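Local atomic coordinates of probable oxidoreductase (Mycobacterium abscessus, PDB entry 4EYE), a protein that probably acts as an oxidoreductase of the zinc-binding dehydrogenase superfamily, resembling quinone oxidoreductases. Residues Leu164-Ala176 against Ala189-Val203. Numbering follows the deposited sequence.
Sequences LVLGAAGGIGTAA and AVVNRTAATEFVKSV
Val190 N donates to Val165 O at 2.9 Å, and at 169° the bond is nearly straight; it ties the neighbouring parallel strands 162-165 and 186-191 together. Three residues after Val165, Ala168 N gives a weak bond of 3.3 Å to Val190 O, which links the start of the turn to the end of the second strand. That turn, a type I turn from Gly167 to Gly170, leads straight into helix 171-182. Strand, glycine-rich turn, helix and second strand make up the first beta-alpha-beta unit of a Rossmann-type parallel sheet, and the sequence GAAGGIG is consistent with the glycine-rich nucleotide-binding loop of this family, which in relatives lies against the pyrophosphate of NADP(H). Beside the loop, the guanidinium of Arg193 brings NH2 to 3.6 Å from Gly170 N, an edge-on approach without a hydrogen bond; its NH1 is held by the carbonyls of Gly332 and Val334.

Within the turn, Ala169 CB points toward segment 189-203 and sits 3.4 Å from Ala196 CB, tighter than usual for two carbons, and also meets Val200 CG2. Thr174 OG1 bonds to Gly170 O, and the same hydroxyl lies in plane at the edge of the Phe199 ring, 3.7 Å from CE2. Chi1 of -60°, measured to OG1, leaves Thr174 CG2 anti to the backbone N, where it meets Val203 CG1 at 3.9 Å, the two side chains crossing at about a right angle. On the sheet face that carries Val165 and Ala189, Ala168 CB from the turn packs on Ala189 CB; on the opposite face Val190 CG2 meets Leu164 CD1 at 3.7 Å and Leu166 lies alongside Val190, pointing the same way.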
loop_
_atom_site.group_PDB
_atom_site.type_symbol
_atom_site.label_atom_id
_atom_site.label_comp_id
_atom_site.label_asym_id
_atom_site.label_seq_id
_atom_site.Cartn_x
_atom_site.Cartn_y
_atom_site.Cartn_z
ATOM N N LEU A 164 10.703 10.574 -9.767
ATOM C CA LEU A 164 11.300 10.762 -8.476
ATOM C C LEU A 164 10.326 10.174 -7.461
ATOM O O LEU A 164 9.182 10.637 -7.374
ATOM C CB LEU A 164 11.513 12.241 -8.142
ATOM C CG LEU A 164 11.985 12.568 -6.721
ATOM C CD1 LEU A 164 13.395 12.012 -6.622
ATOM C CD2 LEU A 164 11.929 14.074 -6.405
ATOM N N VAL A 165 10.804 9.221 -6.677
ATOM C CA VAL A 165 9.993 8.613 -5.622
ATOM C C VAL A 165 10.557 9.065 -4.279
ATOM O O VAL A 165 11.709 8.794 -3.959
ATOM C CB VAL A 165 9.945 7.064 -5.681
ATOM C CG1 VAL A 165 9.089 6.526 -4.518
ATOM C CG2 VAL A 165 9.395 6.562 -7.034
ATOM N N LEU A 166 9.723 9.742 -3.501
ATOM C CA LEU A 166 10.074 10.176 -2.140
ATOM C C LEU A 166 9.575 9.125 -1.143
ATOM O O LEU A 166 8.734 8.264 -1.480
ATOM C CB LEU A 166 9.442 11.544 -1.862
ATOM C CG LEU A 166 9.935 12.719 -2.765
ATOM C CD1 LEU A 166 9.124 13.981 -2.566
ATOM C CD2 LEU A 166 11.368 13.045 -2.419
ATOM N N GLY A 167 10.074 9.189 0.094
ATOM C CA GLY A 167 9.710 8.174 1.133
ATOM C C GLY A 167 9.880 6.743 0.608
ATOM O O GLY A 167 9.021 5.871 0.794
ATOM N N ALA A 168 10.967 6.544 -0.124
ATOM C CA ALA A 168 11.055 5.482 -1.123
ATOM C C ALA A 168 11.095 4.077 -0.518
ATOM O O ALA A 168 10.665 3.154 -1.172
ATOM C CB ALA A 168 12.262 5.705 -2.007
ATOM N N ALA A 169 11.572 3.941 0.717
ATOM C CA ALA A 169 11.616 2.610 1.409
ATOM C C ALA A 169 10.284 2.180 2.085
ATOM O O ALA A 169 10.179 1.084 2.584
ATOM C CB ALA A 169 12.738 2.601 2.477
ATOM N N GLY A 170 9.298 3.077 2.154
ATOM C CA GLY A 170 8.045 2.771 2.791
ATOM C C GLY A 170 7.180 1.915 1.849
ATOM O O GLY A 170 7.619 1.527 0.773
ATOM N N GLY A 171 5.961 1.600 2.284
ATOM C CA GLY A 171 5.087 0.688 1.516
ATOM C C GLY A 171 4.732 1.261 0.155
ATOM O O GLY A 171 4.924 0.647 -0.879
ATOM N N ILE A 172 4.263 2.497 0.172
ATOM C CA ILE A 172 3.867 3.158 -1.031
ATOM C C ILE A 172 5.052 3.412 -1.943
ATOM O O ILE A 172 5.002 3.123 -3.118
ATOM C CB ILE A 172 3.142 4.470 -0.709
ATOM C CG1 ILE A 172 1.800 4.140 -0.088
ATOM C CG2 ILE A 172 2.958 5.244 -2.022
ATOM C CD1 ILE A 172 0.779 3.745 -1.167
ATOM N N GLY A 173 6.146 3.901 -1.366
ATOM C CA GLY A 173 7.366 4.130 -2.120
ATOM C C GLY A 173 7.874 2.906 -2.858
ATOM O O GLY A 173 8.258 3.004 -4.008
ATOM N N THR A 174 7.887 1.746 -2.182
ATOM C CA THR A 174 8.336 0.506 -2.776
ATOM C C THR A 174 7.488 0.072 -3.977
ATOM O O THR A 174 8.041 -0.251 -5.049
ATOM C CB THR A 174 8.326 -0.624 -1.711
ATOM O OG1 THR A 174 9.219 -0.228 -0.659
ATOM C CG2 THR A 174 8.782 -1.947 -2.298
ATOM N N ALA A 175 6.160 0.123 -3.803
ATOM C CA ALA A 175 5.254 -0.099 -4.909
ATOM C C ALA A 175 5.493 0.921 -6.034
ATOM O O ALA A 175 5.457 0.596 -7.219
ATOM C CB ALA A 175 3.787 -0.069 -4.434
ATOM N N ALA A 176 5.770 2.146 -5.646
ATOM C CA ALA A 176 5.968 3.251 -6.633
ATOM C C ALA A 176 7.222 2.984 -7.480
ATOM O O ALA A 176 7.191 3.164 -8.704
ATOM C CB ALA A 176 6.076 4.585 -5.891
ATOM N N ALA A 189 15.204 7.545 -6.437
ATOM C CA ALA A 189 14.584 7.411 -5.140
ATOM C C ALA A 189 15.308 8.262 -4.115
ATOM O O ALA A 189 16.559 8.281 -4.087
ATOM C CB ALA A 189 14.624 5.959 -4.719
ATOM N N VAL A 190 14.546 8.967 -3.283
ATOM C CA VAL A 190 15.112 9.681 -2.130
ATOM C C VAL A 190 14.661 8.982 -0.859
ATOM O O VAL A 190 13.484 8.624 -0.742
ATOM C CB VAL A 190 14.677 11.141 -2.094
ATOM C CG1 VAL A 190 15.250 11.835 -0.851
ATOM C CG2 VAL A 190 15.195 11.846 -3.348
ATOM N N VAL A 191 15.606 8.716 0.038
ATOM C CA VAL A 191 15.302 8.066 1.305
ATOM C C VAL A 191 15.541 9.017 2.478
ATOM O O VAL A 191 16.611 9.599 2.596
ATOM C CB VAL A 191 16.136 6.783 1.524
ATOM C CG1 VAL A 191 15.756 5.698 0.499
ATOM C CG2 VAL A 191 17.640 7.070 1.529
ATOM N N ASN A 192 14.563 9.178 3.361
ATOM C CA ASN A 192 14.868 9.864 4.605
ATOM C C ASN A 192 15.485 8.957 5.679
ATOM O O ASN A 192 16.023 9.457 6.663
ATOM C CB ASN A 192 13.712 10.722 5.126
ATOM C CG ASN A 192 12.424 9.976 5.266
ATOM O OD1 ASN A 192 12.234 9.232 6.234
ATOM N ND2 ASN A 192 11.490 10.216 4.332
ATOM N N ARG A 193 15.428 7.640 5.484
ATOM C CA ARG A 193 16.140 6.685 6.355
ATOM C C ARG A 193 17.337 6.129 5.577
ATOM O O ARG A 193 17.177 5.273 4.712
ATOM C CB ARG A 193 15.202 5.539 6.769
ATOM C CG ARG A 193 14.109 5.932 7.775
ATOM C CD ARG A 193 13.073 4.819 7.925
ATOM N NE ARG A 193 12.208 4.673 6.730
ATOM C CZ ARG A 193 11.322 3.696 6.551
ATOM N NH1 ARG A 193 11.125 2.772 7.497
ATOM N NH2 ARG A 193 10.603 3.649 5.421
ATOM N N THR A 194 18.535 6.644 5.847
ATOM C CA THR A 194 19.696 6.313 5.013
ATOM C C THR A 194 20.116 4.836 5.155
ATOM O O THR A 194 20.728 4.282 4.254
ATOM C CB THR A 194 20.885 7.260 5.265
ATOM O OG1 THR A 194 21.335 7.100 6.613
ATOM C CG2 THR A 194 20.479 8.735 5.018
ATOM N N ALA A 195 19.769 4.200 6.269
ATOM C CA ALA A 195 19.962 2.755 6.424
ATOM C C ALA A 195 19.140 1.910 5.399
ATOM O O ALA A 195 19.395 0.712 5.247
ATOM C CB ALA A 195 19.631 2.332 7.861
ATOM N N ALA A 196 18.187 2.525 4.694
ATOM C CA ALA A 196 17.360 1.804 3.685
ATOM C C ALA A 196 17.907 1.918 2.280
ATOM O O ALA A 196 17.273 1.445 1.324
ATOM C CB ALA A 196 15.916 2.336 3.702
ATOM N N THR A 197 19.061 2.571 2.137
ATOM C CA THR A 197 19.644 2.828 0.827
ATOM C C THR A 197 19.825 1.556 -0.013
ATOM O O THR A 197 19.437 1.535 -1.177
ATOM C CB THR A 197 21.008 3.579 0.954
ATOM O OG1 THR A 197 20.763 4.853 1.551
ATOM C CG2 THR A 197 21.638 3.798 -0.418
ATOM N N GLU A 198 20.399 0.500 0.572
ATOM C CA GLU A 198 20.626 -0.748 -0.196
ATOM C C GLU A 198 19.310 -1.474 -0.504
ATOM O O GLU A 198 19.153 -2.072 -1.571
ATOM C CB GLU A 198 21.571 -1.701 0.542
ATOM C CG GLU A 198 22.944 -1.116 0.808
ATOM C CD GLU A 198 23.651 -0.671 -0.444
ATOM O OE1 GLU A 198 24.428 0.300 -0.331
ATOM O OE2 GLU A 198 23.441 -1.272 -1.537
ATOM N N PHE A 199 18.389 -1.430 0.438
ATOM C CA PHE A 199 17.068 -2.002 0.225
ATOM C C PHE A 199 16.431 -1.377 -0.993
ATOM O O PHE A 199 15.977 -2.064 -1.895
ATOM C CB PHE A 199 16.171 -1.788 1.428
ATOM C CG PHE A 199 14.729 -2.190 1.169
ATOM C CD1 PHE A 199 14.362 -3.515 1.206
ATOM C CD2 PHE A 199 13.781 -1.241 0.835
ATOM C CE1 PHE A 199 13.027 -3.887 0.951
ATOM C CE2 PHE A 199 12.463 -1.607 0.573
ATOM C CZ PHE A 199 12.097 -2.930 0.616
ATOM N N VAL A 200 16.403 -0.054 -1.014
ATOM C CA VAL A 200 15.795 0.686 -2.113
ATOM C C VAL A 200 16.468 0.398 -3.434
ATOM O O VAL A 200 15.786 0.171 -4.457
ATOM C CB VAL A 200 15.717 2.200 -1.775
ATOM C CG1 VAL A 200 15.481 3.027 -3.019
ATOM C CG2 VAL A 200 14.604 2.406 -0.745
ATOM N N LYS A 201 17.813 0.376 -3.428
ATOM C CA LYS A 201 18.537 -0.053 -4.620
ATOM C C LYS A 201 18.080 -1.457 -5.054
ATOM O O LYS A 201 17.817 -1.685 -6.221
ATOM C CB LYS A 201 20.071 -0.003 -4.375
ATOM C CG LYS A 201 20.879 -0.062 -5.646
ATOM C CD LYS A 201 20.715 1.159 -6.562
ATOM C CE LYS A 201 21.429 0.937 -7.904
ATOM N NZ LYS A 201 21.028 1.984 -8.905
ATOM N N SER A 202 17.967 -2.399 -4.115
ATOM C CA SER A 202 17.574 -3.764 -4.476
ATOM C C SER A 202 16.148 -3.832 -5.065
ATOM O O SER A 202 15.826 -4.742 -5.825
ATOM C CB SER A 202 17.666 -4.707 -3.271
ATOM O OG SER A 202 16.549 -4.537 -2.384
ATOM N N VAL A 203 15.280 -2.894 -4.705
ATOM C CA VAL A 203 13.910 -2.910 -5.233
ATOM C C VAL A 203 13.884 -2.449 -6.707
ATOM O O VAL A 203 12.901 -2.682 -7.439
ATOM C CB VAL A 203 12.991 -2.021 -4.346
ATOM C CG1 VAL A 203 11.616 -1.915 -4.962
ATOM C CG2 VAL A 203 12.899 -2.624 -2.946
#